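Local structure of tetracycline Repressor, class A (5MRU) at residues 21-26 with 96-101; 9-14 with 91-96; 85-90 with 146-151. The protein represses the tetracycline resistance gene tetA by binding its operator through a helix-turn-helix region, and loses operator affinity when tetracycline binds. One frame throughout, in Å; residues are numbered along the deposited sequence.

Contact 1: 21-26 with 96-101; sequences GVDGLT and GARIHA. With MG (magnesium ion), chain C; TDC (5a,6-anhydrotetracycline), chain B.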
loop_
_atom_site.group_PDB
_atom_site.type_symbol
_atom_site.label_atom_id
_atom_site.label_comp_id
_atom_site.label_asym_id
_atom_site.label_seq_id
_atom_site.Cartn_x
_atom_site.Cartn_y
_atom_site.Cartn_z
ATOM N N GLY A 21 12.844 -0.490 -12.863
ATOM C CA GLY A 21 12.215 -0.469 -11.536
ATOM C C GLY A 21 13.201 -0.198 -10.395
ATOM O O GLY A 21 14.445 -0.083 -10.584
ATOM N N VAL A 22 12.640 -0.154 -9.195
ATOM C CA VAL A 22 13.434 0.052 -7.986
ATOM C C VAL A 22 14.518 -0.997 -7.753
ATOM O O VAL A 22 15.606 -0.637 -7.395
ATOM C CB VAL A 22 12.557 0.074 -6.704
ATOM C CG1 VAL A 22 13.465 0.140 -5.481
ATOM C CG2 VAL A 22 11.690 1.289 -6.681
ATOM N N ASP A 23 14.211 -2.269 -7.947
ATOM C CA ASP A 23 15.140 -3.380 -7.649
ATOM C C ASP A 23 16.421 -3.295 -8.469
ATOM O O ASP A 23 17.495 -3.592 -7.964
ATOM C CB ASP A 23 14.495 -4.768 -7.893
ATOM C CG ASP A 23 13.177 -4.982 -7.129
ATOM O OD1 ASP A 23 12.793 -4.196 -6.250
ATOM O OD2 ASP A 23 12.477 -5.953 -7.423
ATOM N N GLY A 24 16.319 -2.886 -9.730
ATOM C CA GLY A 24 17.495 -2.729 -10.603
ATOM C C GLY A 24 18.131 -1.347 -10.569
ATOM O O GLY A 24 19.186 -1.140 -11.146
ATOM N N LEU A 25 17.516 -0.391 -9.912
ATOM C CA LEU A 25 18.081 0.961 -9.865
ATOM C C LEU A 25 19.193 1.066 -8.823
ATOM O O LEU A 25 18.958 0.885 -7.642
ATOM C CB LEU A 25 17.001 1.962 -9.515
ATOM C CG LEU A 25 17.451 3.384 -9.182
ATOM C CD1 LEU A 25 17.888 4.072 -10.445
ATOM C CD2 LEU A 25 16.346 4.208 -8.526
ATOM N N THR A 26 20.397 1.390 -9.251
ATOM C CA THR A 26 21.476 1.734 -8.329
ATOM C C THR A 26 22.212 2.980 -8.793
ATOM O O THR A 26 22.186 3.363 -9.957
ATOM C CB THR A 26 22.536 0.628 -8.248
ATOM O OG1 THR A 26 23.302 0.645 -9.457
ATOM C CG2 THR A 26 21.900 -0.728 -8.069
ATOM N N GLY A 96 6.163 3.710 -8.311
ATOM C CA GLY A 96 5.935 4.975 -7.663
ATOM C C GLY A 96 5.487 4.773 -6.246
ATOM O O GLY A 96 5.932 5.498 -5.355
ATOM N N ALA A 97 4.590 3.819 -6.017
ATOM C CA ALA A 97 3.946 3.747 -4.697
ATOM C C ALA A 97 4.893 3.150 -3.681
ATOM O O ALA A 97 4.882 3.522 -2.523
ATOM C CB ALA A 97 2.672 2.920 -4.761
ATOM N N ARG A 98 5.699 2.216 -4.144
ATOM C CA ARG A 98 6.570 1.459 -3.329
ATOM C C ARG A 98 7.615 2.399 -2.835
ATOM O O ARG A 98 7.999 2.377 -1.681
ATOM C CB ARG A 98 7.229 0.387 -4.172
ATOM C CG ARG A 98 7.807 -0.701 -3.335
ATOM C CD ARG A 98 8.498 -1.730 -4.198
ATOM N NE ARG A 98 9.786 -2.095 -3.617
ATOM C CZ ARG A 98 10.765 -2.619 -4.326
ATOM N NH1 ARG A 98 11.916 -2.925 -3.754
ATOM N NH2 ARG A 98 10.589 -2.845 -5.615
ATOM N N ILE A 99 8.075 3.258 -3.732
ATOM C CA ILE A 99 9.107 4.209 -3.390
ATOM C C ILE A 99 8.684 5.151 -2.295
ATOM O O ILE A 99 9.458 5.445 -1.400
ATOM C CB ILE A 99 9.564 4.934 -4.655
ATOM C CG1 ILE A 99 10.454 3.976 -5.424
ATOM C CG2 ILE A 99 10.332 6.200 -4.334
ATOM C CD1 ILE A 99 11.007 4.553 -6.698
ATOM N N HIS A 100 7.426 5.555 -2.341
ATOM C CA HIS A 100 6.864 6.563 -1.430
ATOM C C HIS A 100 6.694 6.059 -0.033
ATOM O O HIS A 100 6.692 6.825 0.924
ATOM C CB HIS A 100 5.495 6.983 -1.912
ATOM C CG HIS A 100 4.855 7.965 -1.023
ATOM N ND1 HIS A 100 5.033 9.317 -1.177
ATOM C CD2 HIS A 100 4.095 7.808 0.082
ATOM C CE1 HIS A 100 4.385 9.961 -0.224
ATOM N NE2 HIS A 100 3.831 9.065 0.575
ATOM N N ALA A 101 6.511 4.750 0.072
ATOM C CA ALA A 101 6.229 4.123 1.356
ATOM C C ALA A 101 7.335 4.396 2.340
ATOM O O ALA A 101 8.514 4.293 2.005
ATOM C CB ALA A 101 6.066 2.628 1.171
HETATM MG MG MG C . 4.491 9.973 2.555
HETATM O O12 TDC B . 2.379 10.979 1.916
HETATM C C12 TDC B . 1.698 11.915 2.421
HETATM C C1B TDC B . 1.760 12.184 3.876
HETATM C C11 TDC B . 2.625 11.435 4.660
HETATM O O11 TDC B . 3.408 10.436 4.103
HETATM C C1A TDC B . 2.718 11.661 6.022
HETATM C C10 TDC B . 3.583 10.903 6.798
HETATM O O10 TDC B . 4.379 9.895 6.275
HETATM C C9 TDC B . 3.677 11.163 8.240
HETATM C C8 TDC B . 2.899 12.164 8.783
HETATM C C7 TDC B . 2.049 12.895 7.971
HETATM C C61 TDC B . 1.940 12.663 6.602
HETATM C C6 TDC B . 1.062 13.425 5.793
HETATM C C62 TDC B . 0.189 14.519 6.333
HETATM C C51 TDC B . 0.976 13.191 4.425
HETATM C C5 TDC B . 0.019 14.001 3.570
HETATM C C1C TDC B . 0.863 12.836 1.577
HETATM C C1 TDC B . 1.602 14.157 1.338
HETATM O O1 TDC B . 2.758 14.286 1.732
HETATM O O1C TDC B . 0.456 12.232 0.374
HETATM C C41 TDC B . -0.386 13.244 2.297
HETATM C C4 TDC B . -1.345 14.126 1.433
HETATM N N4 TDC B . -2.514 13.479 0.725
HETATM C C43 TDC B . -2.254 12.122 0.168
HETATM C C42 TDC B . -3.608 13.361 1.751
HETATM C C3 TDC B . -0.565 15.099 0.537
HETATM O O3 TDC B . -1.246 15.883 -0.110
HETATM C C2 TDC B . 0.878 15.155 0.573
HETATM C C21 TDC B . 1.607 16.182 -0.189
HETATM O O21 TDC B . 0.988 17.070 -0.794
HETATM N N21 TDC B . 2.955 16.266 -0.150
HETATM O O HOH W 1 4.940 12.263 1.816
HETATM O O HOH W 2 4.699 8.212 3.578
#
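Val22 reaches helix 96-100 with both of its methyl groups. Val22 CG2 lies 3.2 Å from Ile99 CG1, the two side chains sliding past each other in opposite directions, and Leu17 packs against both. Val22 CG1 stands anti to the backbone N (chi1 174°), which sets it over one face of the Arg98 guanidinium, toward the rim and 3.8 Å from Arg98 NH1. One residue on, Asp23 offers a single oxygen to that guanidinium. Asp23 OD1 accepts hydrogen bonds from both Arg98 NH2 (2.7 Å) and Arg98 NH1 (2.9 Å), a salt bridge gripped end-on and within the guanidinium plane, while the carboxylate plane is turned 62° from it. Arg98 NH1 also lies close to Arg98 NH1 of the second subunit, so the two like charges come together near the dimer interface, each with an aspartate beside it. Here the end of helix 7-24, just ahead of the helix-turn-helix, docks on the short helix that holds a magnesium ligand, an arrangement consistent with a path from the inducer site to the DNA-binding head. Two residues past Arg98, His100 NE2 binds magnesium at 2.3 Å, with O11 and O12 of anhydrotetracycline and two waters as further ligands.

Contact 2: 9-14 with 91-96; sequences VIRAAL and LAYRDG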
loop_
_atom_site.group_PDB
_atom_site.type_symbol
_atom_site.label_atom_id
_atom_site.label_comp_id
_atom_site.label_asym_id
_atom_site.label_seq_id
_atom_site.Cartn_x
_atom_site.Cartn_y
_atom_site.Cartn_z
ATOM N N VAL A 9 20.224 15.241 -13.078
ATOM C CA VAL A 9 20.497 13.970 -12.396
ATOM C C VAL A 9 19.206 13.248 -11.997
ATOM O O VAL A 9 19.102 12.022 -12.114
ATOM C CB VAL A 9 21.380 14.185 -11.139
ATOM C CG1 VAL A 9 21.539 12.910 -10.329
ATOM C CG2 VAL A 9 22.769 14.632 -11.533
ATOM N N ILE A 10 18.237 14.003 -11.491
ATOM C CA ILE A 10 16.976 13.417 -11.071
ATOM C C ILE A 10 16.151 12.920 -12.275
ATOM O O ILE A 10 15.572 11.827 -12.259
ATOM C CB ILE A 10 16.167 14.406 -10.231
ATOM C CG1 ILE A 10 16.915 14.749 -8.921
ATOM C CG2 ILE A 10 14.806 13.815 -9.907
ATOM C CD1 ILE A 10 16.888 13.660 -7.841
ATOM N N ARG A 11 16.116 13.721 -13.325
ATOM C CA ARG A 11 15.446 13.316 -14.515
ATOM C C ARG A 11 16.035 11.982 -14.976
ATOM O O ARG A 11 15.312 11.046 -15.281
ATOM C CB ARG A 11 15.614 14.394 -15.572
ATOM C CG ARG A 11 14.974 14.126 -16.932
ATOM C CD ARG A 11 13.528 14.570 -17.008
ATOM N NE ARG A 11 12.658 13.410 -16.921
ATOM C CZ ARG A 11 11.648 13.261 -16.076
ATOM N NH1 ARG A 11 11.310 14.209 -15.207
ATOM N NH2 ARG A 11 10.959 12.135 -16.107
ATOM N N ALA A 12 17.356 11.898 -15.025
ATOM C CA ALA A 12 18.024 10.694 -15.495
ATOM C C ALA A 12 17.658 9.483 -14.605
ATOM O O ALA A 12 17.494 8.344 -15.087
ATOM C CB ALA A 12 19.523 10.923 -15.511
ATOM N N ALA A 13 17.535 9.712 -13.303
ATOM C CA ALA A 13 17.227 8.593 -12.418
ATOM C C ALA A 13 15.776 8.158 -12.613
ATOM O O ALA A 13 15.500 6.974 -12.725
ATOM C CB ALA A 13 17.536 8.914 -10.971
ATOM N N LEU A 14 14.865 9.110 -12.754
ATOM C CA LEU A 14 13.455 8.775 -13.051
ATOM C C LEU A 14 13.312 7.950 -14.326
ATOM O O LEU A 14 12.551 6.979 -14.378
ATOM C CB LEU A 14 12.635 10.054 -13.155
ATOM C CG LEU A 14 12.461 10.693 -11.776
ATOM C CD1 LEU A 14 12.156 12.163 -11.921
ATOM C CD2 LEU A 14 11.360 9.972 -10.994
ATOM N N LEU A 91 1.440 6.977 -9.970
ATOM C CA LEU A 91 1.276 6.170 -11.179
ATOM C C LEU A 91 2.118 6.626 -12.381
ATOM O O LEU A 91 2.406 5.816 -13.252
ATOM C CB LEU A 91 -0.227 6.090 -11.556
ATOM C CG LEU A 91 -1.191 5.208 -10.681
ATOM C CD1 LEU A 91 -2.653 5.379 -11.020
ATOM C CD2 LEU A 91 -0.850 3.717 -10.767
ATOM N N ALA A 92 2.511 7.897 -12.434
ATOM C CA ALA A 92 3.438 8.405 -13.446
ATOM C C ALA A 92 4.794 7.675 -13.592
ATOM O O ALA A 92 5.504 7.895 -14.568
ATOM C CB ALA A 92 3.766 9.868 -13.161
ATOM N N TYR A 93 5.212 6.894 -12.609
ATOM C CA TYR A 93 6.504 6.256 -12.700
ATOM C C TYR A 93 6.389 4.862 -12.137
ATOM O O TYR A 93 5.660 4.615 -11.201
ATOM C CB TYR A 93 7.596 7.069 -11.946
ATOM C CG TYR A 93 7.921 8.384 -12.624
ATOM C CD1 TYR A 93 7.198 9.522 -12.356
ATOM C CD2 TYR A 93 8.940 8.477 -13.586
ATOM C CE1 TYR A 93 7.476 10.721 -13.018
ATOM C CE2 TYR A 93 9.229 9.669 -14.218
ATOM C CZ TYR A 93 8.492 10.781 -13.927
ATOM O OH TYR A 93 8.776 11.944 -14.571
ATOM N N ARG A 94 7.109 3.957 -12.744
ATOM C CA ARG A 94 7.230 2.643 -12.250
ATOM C C ARG A 94 7.620 2.671 -10.772
ATOM O O ARG A 94 8.516 3.439 -10.385
ATOM C CB ARG A 94 8.328 1.959 -13.033
ATOM C CG ARG A 94 8.692 0.613 -12.480
ATOM C CD ARG A 94 9.036 -0.259 -13.650
ATOM N NE ARG A 94 9.718 -1.484 -13.269
ATOM C CZ ARG A 94 10.413 -2.213 -14.137
ATOM N NH1 ARG A 94 10.504 -1.827 -15.406
ATOM N NH2 ARG A 94 11.047 -3.317 -13.739
ATOM N N ASP A 95 6.947 1.825 -9.975
ATOM C CA ASP A 95 7.247 1.617 -8.571
ATOM C C ASP A 95 7.014 2.842 -7.780
ATOM O O ASP A 95 7.519 2.978 -6.667
ATOM C CB ASP A 95 8.660 1.162 -8.356
ATOM C CG ASP A 95 8.872 -0.249 -8.771
ATOM O OD1 ASP A 95 7.894 -1.009 -8.694
ATOM O OD2 ASP A 95 10.037 -0.610 -9.138
ATOM N N GLY A 96 6.163 3.710 -8.311
ATOM C CA GLY A 96 5.935 4.975 -7.663
ATOM C C GLY A 96 5.487 4.773 -6.246
ATOM O O GLY A 96 5.932 5.498 -5.355
#
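Tyr93 pushes its ring from the loop between helices 75-91 and 96-100 against Arg11 and Leu14, on the first helix of the DNA-binding domain. This is a domain junction of the TetR fold: the all-helical ligand-binding core touches helix 7-24, which packs on helix 27-34 of the DNA-binding head. With CG anti to its carbonyl carbon (chi1 -69°), the tyrosine points at helix 7-24 and crosses both partners at about a right angle. Leu14 sits over one ring face, a CH-pi contact with its CD2 3.9 Å from the Tyr93 ring centroid and displaced a little toward the rim. Leu14 CB adds a second touch, 3.6 Å from Tyr93 CE2. The phenol oxygen is the polar end of the contact. Bends at chi2 and chi3 bring Arg11 round from a start that leads away from the loop, and Arg11 NH2 then donates to Tyr93 OH at 2.7 Å, nearly straight at 171° and within the guanidinium plane. Glu62 of helix 48-63 hydrogen-bonds to Tyr93 OH through one carboxylate oxygen and forms a salt bridge to Arg11 NH1 with the other, so this acid binds both partners; Asp15 OD1 forms a second salt bridge, to Arg11 NH2. After the tyrosine the loop folds into a type II turn from Tyr93 to Gly96. Arg94 and Asp95 fill the middle of the turn and anchor it to the far end of helix 7-24: Arg94 N bonds to Asn18 OD1, and Asp95 OD2 accepts from Val22 N. The ends of the turn are drawn together by a weak bond of 3.1 Å from Gly96 N to Tyr93 O.

Contact 3: 85-90 with 146-151; sequences SFRQAL and LEEQAG. With TDC (5a,6-anhydrotetracycline), chain B.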
loop_
_atom_site.group_PDB
_atom_site.type_symbol
_atom_site.label_atom_id
_atom_site.label_comp_id
_atom_site.label_asym_id
_atom_site.label_seq_id
_atom_site.Cartn_x
_atom_site.Cartn_y
_atom_site.Cartn_z
ATOM N N SER A 85 -4.976 13.435 -7.237
ATOM C CA SER A 85 -3.743 14.043 -7.718
ATOM C C SER A 85 -2.493 13.347 -7.184
ATOM O O SER A 85 -1.514 13.184 -7.897
ATOM C CB SER A 85 -3.735 15.474 -7.294
ATOM O OG SER A 85 -2.668 16.113 -7.898
ATOM N N PHE A 86 -2.527 12.972 -5.904
ATOM C CA PHE A 86 -1.485 12.168 -5.289
ATOM C C PHE A 86 -1.309 10.901 -6.124
ATOM O O PHE A 86 -0.249 10.671 -6.694
ATOM C CB PHE A 86 -1.879 11.843 -3.845
ATOM C CG PHE A 86 -0.857 11.015 -3.071
ATOM C CD1 PHE A 86 0.486 11.287 -3.136
ATOM C CD2 PHE A 86 -1.277 10.006 -2.224
ATOM C CE1 PHE A 86 1.407 10.566 -2.412
ATOM C CE2 PHE A 86 -0.361 9.261 -1.492
ATOM C CZ PHE A 86 0.995 9.546 -1.589
ATOM N N ARG A 87 -2.396 10.150 -6.261
ATOM C CA ARG A 87 -2.426 8.880 -6.983
ATOM C C ARG A 87 -1.791 8.946 -8.329
ATOM O O ARG A 87 -1.050 8.075 -8.689
ATOM C CB ARG A 87 -3.867 8.426 -7.188
ATOM C CG ARG A 87 -3.979 7.238 -8.100
ATOM C CD ARG A 87 -5.268 6.480 -7.859
ATOM N NE ARG A 87 -5.448 5.299 -8.740
ATOM C CZ ARG A 87 -6.047 5.308 -9.936
ATOM N NH1 ARG A 87 -6.499 6.432 -10.436
ATOM N NH2 ARG A 87 -6.185 4.189 -10.637
ATOM N N GLN A 88 -2.118 9.963 -9.095
ATOM C CA GLN A 88 -1.509 10.128 -10.436
ATOM C C GLN A 88 0.000 10.402 -10.374
ATOM O O GLN A 88 0.757 9.967 -11.262
ATOM C CB GLN A 88 -2.228 11.225 -11.239
ATOM C CG GLN A 88 -3.663 10.852 -11.623
ATOM C CD GLN A 88 -3.746 9.552 -12.430
ATOM O OE1 GLN A 88 -4.718 8.792 -12.311
ATOM N NE2 GLN A 88 -2.709 9.276 -13.235
ATOM N N ALA A 89 0.451 11.087 -9.318
ATOM C CA ALA A 89 1.888 11.290 -9.116
ATOM C C ALA A 89 2.582 9.944 -8.904
ATOM O O ALA A 89 3.658 9.696 -9.416
ATOM C CB ALA A 89 2.103 12.207 -7.929
ATOM N N LEU A 90 1.942 9.072 -8.134
ATOM C CA LEU A 90 2.457 7.737 -7.878
ATOM C C LEU A 90 2.478 6.849 -9.123
ATOM O O LEU A 90 3.459 6.115 -9.322
ATOM C CB LEU A 90 1.641 7.057 -6.783
ATOM C CG LEU A 90 1.701 7.713 -5.417
ATOM C CD1 LEU A 90 1.057 6.872 -4.324
ATOM C CD2 LEU A 90 3.142 7.998 -5.039
ATOM N N LEU A 146 -0.099 0.539 -5.203
ATOM C CA LEU A 146 0.799 -0.595 -5.086
ATOM C C LEU A 146 0.191 -1.828 -5.731
ATOM O O LEU A 146 0.870 -2.540 -6.430
ATOM C CB LEU A 146 1.107 -0.908 -3.628
ATOM C CG LEU A 146 2.215 -1.925 -3.352
ATOM C CD1 LEU A 146 3.574 -1.315 -3.585
ATOM C CD2 LEU A 146 2.101 -2.381 -1.914
ATOM N N GLU A 147 -1.081 -2.087 -5.497
ATOM C CA GLU A 147 -1.712 -3.294 -6.016
ATOM C C GLU A 147 -1.865 -3.161 -7.503
ATOM O O GLU A 147 -1.573 -4.097 -8.245
ATOM C CB GLU A 147 -3.029 -3.583 -5.335
ATOM C CG GLU A 147 -2.895 -3.895 -3.844
ATOM C CD GLU A 147 -3.106 -5.361 -3.554
ATOM O OE1 GLU A 147 -2.889 -6.159 -4.489
ATOM O OE2 GLU A 147 -3.495 -5.711 -2.416
ATOM N N GLU A 148 -2.230 -1.985 -7.969
ATOM C CA GLU A 148 -2.274 -1.793 -9.412
ATOM C C GLU A 148 -0.909 -2.008 -10.094
ATOM O O GLU A 148 -0.833 -2.621 -11.142
ATOM C CB GLU A 148 -2.829 -0.397 -9.754
ATOM C CG GLU A 148 -2.746 -0.107 -11.256
ATOM C CD GLU A 148 -3.463 1.142 -11.716
ATOM O OE1 GLU A 148 -3.936 1.953 -10.873
ATOM O OE2 GLU A 148 -3.533 1.264 -12.971
ATOM N N GLN A 149 0.162 -1.477 -9.495
ATOM C CA GLN A 149 1.489 -1.444 -10.120
ATOM C C GLN A 149 2.158 -2.787 -10.133
ATOM O O GLN A 149 2.764 -3.160 -11.113
ATOM C CB GLN A 149 2.342 -0.409 -9.445
ATOM C CG GLN A 149 2.121 0.955 -10.056
ATOM C CD GLN A 149 2.907 2.085 -9.433
ATOM O OE1 GLN A 149 3.317 2.027 -8.284
ATOM N NE2 GLN A 149 3.074 3.145 -10.184
ATOM N N ALA A 150 2.011 -3.524 -9.049
ATOM C CA ALA A 150 2.510 -4.863 -8.933
ATOM C C ALA A 150 1.774 -5.866 -9.817
ATOM O O ALA A 150 2.386 -6.694 -10.462
ATOM C CB ALA A 150 2.347 -5.268 -7.486
ATOM N N GLY A 151 0.442 -5.827 -9.809
ATOM C CA GLY A 151 -0.372 -6.716 -10.637
ATOM C C GLY A 151 0.093 -6.638 -12.078
ATOM O O GLY A 151 0.275 -7.662 -12.752
HETATM O O12 TDC B . 2.379 10.979 1.916
HETATM C C12 TDC B . 1.698 11.915 2.421
HETATM C C1B TDC B . 1.760 12.184 3.876
HETATM C C11 TDC B . 2.625 11.435 4.660
HETATM O O11 TDC B . 3.408 10.436 4.103
HETATM C C1A TDC B . 2.718 11.661 6.022
HETATM C C10 TDC B . 3.583 10.903 6.798
HETATM O O10 TDC B . 4.379 9.895 6.275
HETATM C C9 TDC B . 3.677 11.163 8.240
HETATM C C8 TDC B . 2.899 12.164 8.783
HETATM C C7 TDC B . 2.049 12.895 7.971
HETATM C C61 TDC B . 1.940 12.663 6.602
HETATM C C6 TDC B . 1.062 13.425 5.793
HETATM C C62 TDC B . 0.189 14.519 6.333
HETATM C C51 TDC B . 0.976 13.191 4.425
HETATM C C5 TDC B . 0.019 14.001 3.570
HETATM C C1C TDC B . 0.863 12.836 1.577
HETATM C C1 TDC B . 1.602 14.157 1.338
HETATM O O1 TDC B . 2.758 14.286 1.732
HETATM O O1C TDC B . 0.456 12.232 0.374
HETATM C C41 TDC B . -0.386 13.244 2.297
HETATM C C4 TDC B . -1.345 14.126 1.433
HETATM N N4 TDC B . -2.514 13.479 0.725
HETATM C C43 TDC B . -2.254 12.122 0.168
HETATM C C42 TDC B . -3.608 13.361 1.751
HETATM C C3 TDC B . -0.565 15.099 0.537
HETATM O O3 TDC B . -1.246 15.883 -0.110
HETATM C C2 TDC B . 0.878 15.155 0.573
HETATM C C21 TDC B . 1.607 16.182 -0.189
HETATM O O21 TDC B . 0.988 17.070 -0.794
HETATM N N21 TDC B . 2.955 16.266 -0.150
#
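Gln149 reaches across from helix 127-153 to bond with a main-chain carbonyl near the end of helix 75-91: its NE2 donates to Leu90 O at 3.1 Å. The approach is not on a lone pair, since the donor stands above the carbonyl plane, 38° out of it. The other end of the same amide, OE1, accepts from Ala97 N at the start of helix 96-100. A second bridge, a turn back on helix 75-91, is looser. Arg87, extended from CG to NE, crosses Glu148 at about a right angle, and the salt bridge from Arg87 NH2 to Glu148 OE1 is a weak bond of 3.2 Å. Phe86 of the same segment lines the drug pocket. Leu90 CD1 lies over one face of its ring, and O1C of anhydrotetracycline rests over the centre of the opposite face, 3.4 Å from Phe86 CZ. With both ends of one amide engaged, the orientation of the Gln149 amide, NE2 to Leu90 O and OE1 to Ala97 N, is probably fixed, so that helix 127-153, which also packs on the second subunit, is tied by directional bonds to two successive helices beside the inducer site.

Overall arrangement
From the N terminus, helix 7-24 supplies the first partners of two contacts: 9-14 for contact 2, then 21-26 for contact 1. Each closes a long loop through the rest of the DNA-binding head and the first ligand-core helices. The two loops cross, because contact 2 ends at 91-96 and contact 1 only at 96-101, the segments sharing Gly96. Contact 3 starts later, at 85-90, and closes at 146-151, crossing both earlier loops. Thus the stretch from 85 to 101 serves all three: contacts 1 and 2 join it to the DNA-binding head, while contact 3 joins it to the long helix at the dimer interface. Contacts 1 and 3 both touch anhydrotetracycline.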